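Aspartate aminotransferase, mitochondrial (Trypanosoma brucei brucei, PDB 4W5K) probably catalyses the pyridoxal 5'-phosphate-dependent transfer of an amino group between L-aspartate and 2-oxoglutarate, working as a homodimer. Local coordinates at residues 77-82 with 208-213; 176-181 with 214-219. The protein carries 1 engineered substitution. One frame throughout, in Å; residues are numbered along the deposited sequence.

Interaction 1: 77-82 with 208-213; sequences KLCFGP and VDMAYQ. With PLP (pyridoxal-5'-phosphate), chain C.
Cys-79 and Gln-213 mark the nearest approach of the two backbones, their CA atoms 8.1 Å apart, so side chains must bridge the C-terminal end of helix 69-80 and the loop leaving strand 205-210. This strand belongs to the central mixed sheet of the class-I, fold-type-I aminotransferase domain. Gln-213 spans the gap with an extended side chain, CG anti to the backbone N (chi1 -170°), and its NE2 donates to Leu-78 O at 3.0 Å with a nearly straight N-H...O angle of 170°. The acceptor lies in the plane of the amide, whereas NE2 stands well above the Leu-78 carbonyl plane. Arg-228 also bonds to Leu-78 O, and Gln-213 NE2 bonds to Leu-220 O as well, so each polar atom has two partners. Running antiparallel to Gln-213, the Leu-78 side chain brings CG to 3.5 Å from Gln-213 OE1.

On the cofactor side, Asp-209 OD2 is 2.6 Å from pyridoxal phosphate N1, the placement expected of the pyridine-nitrogen aspartate in this fold, and His-131 bonds to the same oxygen. Tyr-212 OH is hydrogen-bonded to cofactor O3 at 2.6 Å. The strand's other face turns to the helix: Met-210, bent at its thioether (chi3 67°), sets CE 3.7 Å from Cys-79 SG, a sulfur lying over the centre of the Phe-80 ring.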
ATOM      1  N   LYS A  77       3.470  13.717 -16.675  1.00 19.24           N
ATOM      2  CA  LYS A  77       3.360  14.116 -18.080  1.00 28.42           C
ATOM      3  C   LYS A  77       2.054  13.624 -18.714  1.00 26.07           C
ATOM      4  O   LYS A  77       1.456  14.325 -19.557  1.00 24.00           O
ATOM      5  CB  LYS A  77       4.568  13.614 -18.877  1.00 27.03           C
ATOM      6  CG  LYS A  77       5.862  14.357 -18.532  1.00 29.84           C
ATOM      7  CD  LYS A  77       7.007  14.011 -19.472  1.00 36.35           C
ATOM      8  CE  LYS A  77       7.354  12.538 -19.418  1.00 41.50           C
ATOM      9  NZ  LYS A  77       8.626  12.232 -20.157  1.00 46.82           N
ATOM     10  N   LEU A  78       1.611  12.435 -18.308  1.00 25.22           N
ATOM     11  CA  LEU A  78       0.358  11.870 -18.832  1.00 24.78           C
ATOM     12  C   LEU A  78      -0.832  12.671 -18.306  1.00 23.48           C
ATOM     13  O   LEU A  78      -1.775  12.962 -19.052  1.00 22.22           O
ATOM     14  CB  LEU A  78       0.215  10.383 -18.454  1.00 22.31           C
ATOM     15  CG  LEU A  78      -1.134   9.744 -18.817  1.00 26.38           C
ATOM     16  CD1 LEU A  78      -1.321   9.680 -20.328  1.00 24.07           C
ATOM     17  CD2 LEU A  78      -1.258   8.357 -18.188  1.00 25.70           C
ATOM     18  N   CYS A  79      -0.771  13.066 -17.033  1.00 22.08           N
ATOM     19  CA  CYS A  79      -1.863  13.820 -16.410  1.00 21.90           C
ATOM     20  C   CYS A  79      -1.981  15.219 -17.018  1.00 20.20           C
ATOM     21  O   CYS A  79      -3.071  15.641 -17.478  1.00 22.30           O
ATOM     22  CB  CYS A  79      -1.653  13.917 -14.882  1.00 19.66           C
ATOM     23  SG  CYS A  79      -2.936  14.928 -14.055  1.00 23.11           S
ATOM     24  N   PHE A  80      -0.859  15.946 -17.074  1.00 20.95           N
ATOM     25  CA  PHE A  80      -0.912  17.381 -17.358  1.00 22.25           C
ATOM     26  C   PHE A  80      -0.576  17.727 -18.810  1.00 24.81           C
ATOM     27  O   PHE A  80      -0.826  18.849 -19.259  1.00 24.99           O
ATOM     28  CB  PHE A  80       0.013  18.138 -16.370  1.00 22.75           C
ATOM     29  CG  PHE A  80      -0.472  18.085 -14.950  1.00 22.67           C
ATOM     30  CD1 PHE A  80      -1.551  18.860 -14.551  1.00 23.87           C
ATOM     31  CD2 PHE A  80       0.125  17.238 -14.012  1.00 21.04           C
ATOM     32  CE1 PHE A  80      -2.028  18.819 -13.259  1.00 24.61           C
ATOM     33  CE2 PHE A  80      -0.349  17.184 -12.702  1.00 23.57           C
ATOM     34  CZ  PHE A  80      -1.435  17.987 -12.328  1.00 22.80           C
ATOM     35  N   GLY A  81      -0.063  16.743 -19.551  1.00 24.82           N
ATOM     36  CA  GLY A  81       0.240  16.894 -20.964  1.00 29.34           C
ATOM     37  C   GLY A  81       1.589  17.524 -21.238  1.00 31.91           C
ATOM     38  O   GLY A  81       2.312  17.830 -20.296  1.00 33.27           O
ATOM     39  N   PRO A  82       1.917  17.734 -22.528  1.00 41.72           N
ATOM     40  CA  PRO A  82       3.211  18.249 -23.006  1.00 47.47           C
ATOM     41  C   PRO A  82       3.381  19.777 -22.962  1.00 50.64           C
ATOM     42  O   PRO A  82       4.511  20.258 -23.032  1.00 53.44           O
ATOM     43  CB  PRO A  82       3.250  17.765 -24.458  1.00 46.36           C
ATOM     44  CG  PRO A  82       1.822  17.794 -24.879  1.00 46.51           C
ATOM     45  CD  PRO A  82       1.017  17.404 -23.652  1.00 41.85           C
ATOM     46  N   VAL A 208      -9.208  16.904  -7.702  1.00 15.63           N
ATOM     47  CA  VAL A 208      -9.677  16.115  -8.861  1.00 16.76           C
ATOM     48  C   VAL A 208      -9.414  14.636  -8.640  1.00 19.90           C
ATOM     49  O   VAL A 208      -8.270  14.225  -8.442  1.00 20.27           O
ATOM     50  CB  VAL A 208      -8.985  16.560 -10.128  1.00 16.51           C
ATOM     51  CG1 VAL A 208      -9.419  15.651 -11.341  1.00 18.11           C
ATOM     52  CG2 VAL A 208      -9.327  17.991 -10.418  1.00 17.31           C
ATOM     53  N   ASP A 209     -10.473  13.839  -8.629  1.00 14.88           N
ATOM     54  CA  ASP A 209     -10.339  12.383  -8.647  1.00 16.64           C
ATOM     55  C   ASP A 209     -10.398  11.960 -10.115  1.00 18.35           C
ATOM     56  O   ASP A 209     -11.453  12.031 -10.755  1.00 17.49           O
ATOM     57  CB  ASP A 209     -11.448  11.719  -7.805  1.00 18.33           C
ATOM     58  CG  ASP A 209     -11.320  10.190  -7.748  1.00 24.37           C
ATOM     59  OD1 ASP A 209     -10.556   9.619  -8.549  1.00 24.09           O
ATOM     60  OD2 ASP A 209     -11.990   9.556  -6.901  1.00 25.79           O
ATOM     61  N   MET A 210      -9.243  11.591 -10.665  1.00 14.55           N
ATOM     62  CA  MET A 210      -9.149  11.177 -12.073  1.00 16.06           C
ATOM     63  C   MET A 210      -8.824   9.692 -12.139  1.00 15.98           C
ATOM     64  O   MET A 210      -7.649   9.299 -12.245  1.00 15.84           O
ATOM     65  CB  MET A 210      -8.074  11.977 -12.827  1.00 15.48           C
ATOM     66  CG  MET A 210      -8.086  11.655 -14.346  1.00 20.81           C
ATOM     67  SD  MET A 210      -7.101  12.777 -15.344  1.00 22.39           S
ATOM     68  CE  MET A 210      -5.459  12.362 -14.777  1.00 26.22           C
ATOM     69  N   ALA A 211      -9.866   8.876 -12.052  1.00 16.44           N
ATOM     70  CA  ALA A 211      -9.674   7.424 -11.973  1.00 18.42           C
ATOM     71  C   ALA A 211      -9.741   6.754 -13.336  1.00 16.69           C
ATOM     72  O   ALA A 211      -9.402   5.584 -13.432  1.00 17.90           O
ATOM     73  CB  ALA A 211     -10.740   6.791 -11.017  1.00 16.23           C
ATOM     74  N   TYR A 212     -10.173   7.470 -14.382  1.00 16.78           N
ATOM     75  CA  TYR A 212     -10.450   6.830 -15.668  1.00 17.57           C
ATOM     76  C   TYR A 212      -9.932   7.600 -16.875  1.00 15.20           C
ATOM     77  O   TYR A 212     -10.556   7.564 -17.919  1.00 19.78           O
ATOM     78  CB  TYR A 212     -11.972   6.610 -15.835  1.00 17.18           C
ATOM     79  CG  TYR A 212     -12.562   5.792 -14.712  1.00 18.67           C
ATOM     80  CD1 TYR A 212     -12.379   4.419 -14.682  1.00 18.32           C
ATOM     81  CD2 TYR A 212     -13.293   6.395 -13.677  1.00 17.76           C
ATOM     82  CE1 TYR A 212     -12.888   3.645 -13.657  1.00 21.43           C
ATOM     83  CE2 TYR A 212     -13.808   5.631 -12.631  1.00 18.94           C
ATOM     84  CZ  TYR A 212     -13.588   4.247 -12.633  1.00 21.23           C
ATOM     85  OH  TYR A 212     -14.080   3.459 -11.623  1.00 21.83           O
ATOM     86  N   GLN A 213      -8.789   8.261 -16.752  1.00 16.82           N
ATOM     87  CA  GLN A 213      -8.221   8.968 -17.911  1.00 18.28           C
ATOM     88  C   GLN A 213      -7.982   8.011 -19.083  1.00 20.52           C
ATOM     89  O   GLN A 213      -7.314   6.991 -18.921  1.00 20.58           O
ATOM     90  CB  GLN A 213      -6.906   9.655 -17.552  1.00 18.34           C
ATOM     91  CG  GLN A 213      -6.433  10.603 -18.682  1.00 18.13           C
ATOM     92  CD  GLN A 213      -4.996  11.059 -18.534  1.00 21.23           C
ATOM     93  OE1 GLN A 213      -4.317  10.696 -17.575  1.00 21.69           O
ATOM     94  NE2 GLN A 213      -4.518  11.860 -19.491  1.00 19.48           N
TER
HETATM   95  N1  PLP C 500     -12.064   6.988  -7.308  0.88 19.62           N
HETATM   96  C2  PLP C 500     -13.048   6.537  -8.156  0.88 20.42           C
HETATM   97  C2A PLP C 500     -14.041   7.526  -8.676  0.88 15.88           C
HETATM   98  C3  PLP C 500     -13.112   5.192  -8.519  0.88 18.73           C
HETATM   99  O3  PLP C 500     -14.093   4.718  -9.347  0.88 22.99           O
HETATM  100  C4  PLP C 500     -12.170   4.300  -8.023  0.88 23.74           C
HETATM  101  C4A PLP C 500     -12.127   2.916  -8.610  0.88 32.47           C
HETATM  102  O4A PLP C 500     -12.975   2.093  -8.253  0.88 36.77           O
HETATM  103  C5  PLP C 500     -11.171   4.755  -7.165  0.88 25.13           C
HETATM  104  C6  PLP C 500     -11.114   6.108  -6.824  0.88 24.08           C
HETATM  105  C5A PLP C 500     -10.144   3.793  -6.585  0.88 25.39           C
HETATM  106  O4P PLP C 500      -9.181   3.455  -7.543  0.88 19.87           O
HETATM  107  P   PLP C 500      -7.933   2.594  -7.189  0.88 15.20           P
HETATM  108  O1P PLP C 500      -8.220   1.138  -7.403  0.88 19.75           O
HETATM  109  O2P PLP C 500      -7.526   2.847  -5.759  0.88 13.41           O
HETATM  110  O3P PLP C 500      -6.862   3.071  -8.143  0.88 20.06           O

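Interaction 2: 176-181 with 214-219; sequences HACAHN and GFATGQ. With PLP (pyridoxal-5'-phosphate), chain C.
Cys-178 and Ala-179 both rest on Ala-216, joining two loops beside the cofactor site of the aminotransferase domain; no hydrogen bond crosses the contact, which is apolar packing, and the backbones come closest at Ala-179 and Ala-216, whose CA atoms are 5.6 Å apart. At the start of 176-181, His-176 lies near the pyridoxal phosphate, its ND1 3.9 Å from the methyl carbon C2A. His-180 CD2 sits over the centre of the His-176 imidazole, 3.4 Å above its plane, which shows that the loop folds back on its own first residue. Ala-177 is joined to Asp-209 of the neighbouring strand by a backbone hydrogen bond. Cys-178 then carries its thiol between the backbone N and carbonyl carbon (chi1 51°), a position from which SG reaches Ala-216 CB at 3.6 Å. Next, Ala-179 adopts left-handed backbone angles and adds its methyl, CB to Ala-216 CB being 3.9 Å, so one alanine methyl meets two successive side chains. Asp-186 fastens the turn by accepting from Ala-179 N and His-180 N. His-180 is also held through ND1 by Thr-183. Finally Asn-181 extends to the cofactor, where ND2 donates to O3 at 2.8 Å with an N-H...O angle of 158°, a second grip on the oxygen also bonded by Tyr-212.

Within 214-219, Gln-219 NE2 donates to Thr-217 OG1 at 2.8 Å. The two loops follow the C-terminal ends of the adjacent parallel strands 172-176 and 205-210, with Asp-223 of helix 220-223 touching both Cys-178 and Ala-216, and Lys-311 of helix 300-331 bonded to Gly-218 O.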
ATOM      1  N   HIS A 176     -15.063  14.609  -9.952  1.00 17.73           N
ATOM      2  CA  HIS A 176     -14.601  13.452 -10.744  1.00 15.53           C
ATOM      3  C   HIS A 176     -14.202  13.975 -12.138  1.00 18.66           C
ATOM      4  O   HIS A 176     -14.982  14.689 -12.757  1.00 20.53           O
ATOM      5  CB  HIS A 176     -15.700  12.392 -10.900  1.00 19.28           C
ATOM      6  CG  HIS A 176     -16.201  11.806  -9.611  1.00 18.98           C
ATOM      7  ND1 HIS A 176     -16.510  10.462  -9.489  1.00 19.41           N
ATOM      8  CD2 HIS A 176     -16.476  12.370  -8.408  1.00 18.76           C
ATOM      9  CE1 HIS A 176     -16.950  10.228  -8.264  1.00 19.79           C
ATOM     10  NE2 HIS A 176     -16.939  11.367  -7.587  1.00 19.29           N
ATOM     11  N   ALA A 177     -13.019  13.628 -12.641  1.00 16.16           N
ATOM     12  CA  ALA A 177     -12.545  14.183 -13.917  1.00 14.26           C
ATOM     13  C   ALA A 177     -13.418  13.765 -15.103  1.00 15.80           C
ATOM     14  O   ALA A 177     -13.629  14.546 -16.030  1.00 18.41           O
ATOM     15  CB  ALA A 177     -11.105  13.772 -14.174  1.00 19.81           C
ATOM     16  N   CYS A 178     -13.878  12.524 -15.055  1.00 16.56           N
ATOM     17  CA  CYS A 178     -14.716  11.900 -16.097  1.00 19.03           C
ATOM     18  C   CYS A 178     -15.124  10.528 -15.623  1.00 19.67           C
ATOM     19  O   CYS A 178     -14.559  10.005 -14.645  1.00 17.40           O
ATOM     20  CB  CYS A 178     -14.007  11.798 -17.455  1.00 19.05           C
ATOM     21  SG  CYS A 178     -12.372  11.043 -17.441  1.00 21.00           S
ATOM     22  N   ALA A 179     -16.098   9.947 -16.318  1.00 17.63           N
ATOM     23  CA  ALA A 179     -16.742   8.710 -15.889  1.00 16.48           C
ATOM     24  C   ALA A 179     -17.086   8.747 -14.395  1.00 18.70           C
ATOM     25  O   ALA A 179     -16.639   7.907 -13.598  1.00 17.34           O
ATOM     26  CB  ALA A 179     -15.865   7.469 -16.248  1.00 16.09           C
ATOM     27  N   HIS A 180     -17.901   9.734 -14.029  1.00 17.60           N
ATOM     28  CA  HIS A 180     -18.390   9.823 -12.671  1.00 18.56           C
ATOM     29  C   HIS A 180     -18.880   8.460 -12.158  1.00 18.50           C
ATOM     30  O   HIS A 180     -19.642   7.761 -12.834  1.00 20.74           O
ATOM     31  CB  HIS A 180     -19.508  10.862 -12.592  1.00 18.66           C
ATOM     32  CG  HIS A 180     -20.066  11.036 -11.215  1.00 20.58           C
ATOM     33  ND1 HIS A 180     -21.170  10.342 -10.764  1.00 22.42           N
ATOM     34  CD2 HIS A 180     -19.670  11.824 -10.185  1.00 18.49           C
ATOM     35  CE1 HIS A 180     -21.428  10.695  -9.515  1.00 22.81           C
ATOM     36  NE2 HIS A 180     -20.533  11.592  -9.141  1.00 22.09           N
ATOM     37  N   ASN A 181     -18.387   8.072 -10.984  1.00 17.94           N
ATOM     38  CA  ASN A 181     -18.765   6.816 -10.340  1.00 20.50           C
ATOM     39  C   ASN A 181     -19.595   7.225  -9.122  1.00 21.45           C
ATOM     40  O   ASN A 181     -19.085   7.888  -8.201  1.00 25.43           O
ATOM     41  CB  ASN A 181     -17.490   6.010  -9.979  1.00 23.58           C
ATOM     42  CG  ASN A 181     -17.773   4.668  -9.300  1.00 24.31           C
ATOM     43  OD1 ASN A 181     -18.897   4.350  -8.917  1.00 23.28           O
ATOM     44  ND2 ASN A 181     -16.723   3.887  -9.121  1.00 29.92           N
ATOM     45  N   GLY A 214      -8.523   8.336 -20.260  1.00 15.71           N
ATOM     46  CA  GLY A 214      -8.345   7.471 -21.422  1.00 19.28           C
ATOM     47  C   GLY A 214      -9.321   6.310 -21.455  1.00 23.80           C
ATOM     48  O   GLY A 214      -9.876   5.997 -22.506  1.00 22.66           O
ATOM     49  N   PHE A 215      -9.514   5.656 -20.310  1.00 22.02           N
ATOM     50  CA  PHE A 215     -10.531   4.619 -20.179  1.00 22.17           C
ATOM     51  C   PHE A 215     -11.934   5.177 -20.470  1.00 22.73           C
ATOM     52  O   PHE A 215     -12.749   4.542 -21.152  1.00 21.23           O
ATOM     53  CB  PHE A 215     -10.466   3.990 -18.759  1.00 19.47           C
ATOM     54  CG  PHE A 215     -11.421   2.846 -18.560  1.00 20.44           C
ATOM     55  CD1 PHE A 215     -12.712   3.073 -18.113  1.00 22.08           C
ATOM     56  CD2 PHE A 215     -11.033   1.534 -18.863  1.00 18.39           C
ATOM     57  CE1 PHE A 215     -13.617   2.029 -17.957  1.00 27.33           C
ATOM     58  CE2 PHE A 215     -11.927   0.482 -18.712  1.00 23.67           C
ATOM     59  CZ  PHE A 215     -13.214   0.713 -18.255  1.00 26.86           C
ATOM     60  N   ALA A 216     -12.208   6.373 -19.973  1.00 21.13           N
ATOM     61  CA  ALA A 216     -13.565   6.936 -20.096  1.00 20.65           C
ATOM     62  C   ALA A 216     -14.052   7.087 -21.530  1.00 24.75           C
ATOM     63  O   ALA A 216     -15.139   6.596 -21.876  1.00 25.17           O
ATOM     64  CB  ALA A 216     -13.607   8.283 -19.373  1.00 20.18           C
ATOM     65  N   THR A 217     -13.264   7.737 -22.389  1.00 21.09           N
ATOM     66  CA  THR A 217     -13.744   8.024 -23.738  1.00 21.87           C
ATOM     67  C   THR A 217     -12.784   7.567 -24.836  1.00 21.84           C
ATOM     68  O   THR A 217     -13.078   7.718 -26.036  1.00 25.32           O
ATOM     69  CB  THR A 217     -14.024   9.547 -23.952  1.00 24.08           C
ATOM     70  OG1 THR A 217     -12.790  10.271 -24.079  1.00 21.56           O
ATOM     71  CG2 THR A 217     -14.914  10.137 -22.857  1.00 23.51           C
ATOM     72  N   GLY A 218     -11.633   7.034 -24.426  1.00 22.01           N
ATOM     73  CA  GLY A 218     -10.618   6.576 -25.363  1.00 23.32           C
ATOM     74  C   GLY A 218      -9.683   7.694 -25.782  1.00 24.15           C
ATOM     75  O   GLY A 218      -8.796   7.490 -26.597  1.00 28.14           O
ATOM     76  N   GLN A 219      -9.897   8.884 -25.227  1.00 23.18           N
ATOM     77  CA  GLN A 219      -9.139  10.071 -25.626  1.00 21.81           C
ATOM     78  C   GLN A 219      -8.431  10.632 -24.397  1.00 20.56           C
ATOM     79  O   GLN A 219      -9.079  11.245 -23.554  1.00 20.11           O
ATOM     80  CB  GLN A 219     -10.074  11.145 -26.225  1.00 22.61           C
ATOM     81  CG  GLN A 219     -11.150  10.603 -27.202  1.00 29.58           C
ATOM     82  CD  GLN A 219     -12.322  11.592 -27.448  1.00 44.88           C
ATOM     83  OE1 GLN A 219     -12.469  12.123 -28.553  1.00 50.14           O
ATOM     84  NE2 GLN A 219     -13.166  11.816 -26.424  1.00 31.58           N
TER
HETATM   85  N1  PLP C 500     -12.064   6.988  -7.308  0.88 19.62           N
HETATM   86  C2  PLP C 500     -13.048   6.537  -8.156  0.88 20.42           C
HETATM   87  C2A PLP C 500     -14.041   7.526  -8.676  0.88 15.88           C
HETATM   88  C3  PLP C 500     -13.112   5.192  -8.519  0.88 18.73           C
HETATM   89  O3  PLP C 500     -14.093   4.718  -9.347  0.88 22.99           O
HETATM   90  C4  PLP C 500     -12.170   4.300  -8.023  0.88 23.74           C
HETATM   91  C4A PLP C 500     -12.127   2.916  -8.610  0.88 32.47           C
HETATM   92  O4A PLP C 500     -12.975   2.093  -8.253  0.88 36.77           O
HETATM   93  C5  PLP C 500     -11.171   4.755  -7.165  0.88 25.13           C
HETATM   94  C6  PLP C 500     -11.114   6.108  -6.824  0.88 24.08           C
HETATM   95  C5A PLP C 500     -10.144   3.793  -6.585  0.88 25.39           C
HETATM   96  O4P PLP C 500      -9.181   3.455  -7.543  0.88 19.87           O
HETATM   97  P   PLP C 500      -7.933   2.594  -7.189  0.88 15.20           P
HETATM   98  O1P PLP C 500      -8.220   1.138  -7.403  0.88 19.75           O
HETATM   99  O2P PLP C 500      -7.526   2.847  -5.759  0.88 13.41           O
HETATM  100  O3P PLP C 500      -6.862   3.071  -8.143  0.88 20.06           O

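Overall arrangement
From the N terminus, the chain first passes 77-82 at the end of helix 69-80, then 176-181 after strand 172-176. It next reaches 208-213, where interaction 1 closes a loop of 125 intervening residues, and runs directly into 214-219, where interaction 2 closes a shorter one of 32. The four segments alternate, so the two closures cross. Their centres lie about 10 Å apart, and they meet directly: Ala-177 N and Asp-209 O, 2.9 Å apart, probably form a hydrogen bond, while Met-210 CG packs on Ala-177 CB. Together they tie helix 69-80 to two adjacent strands and their following loops; 176-181 and 208-213 touch the pyridoxal phosphate.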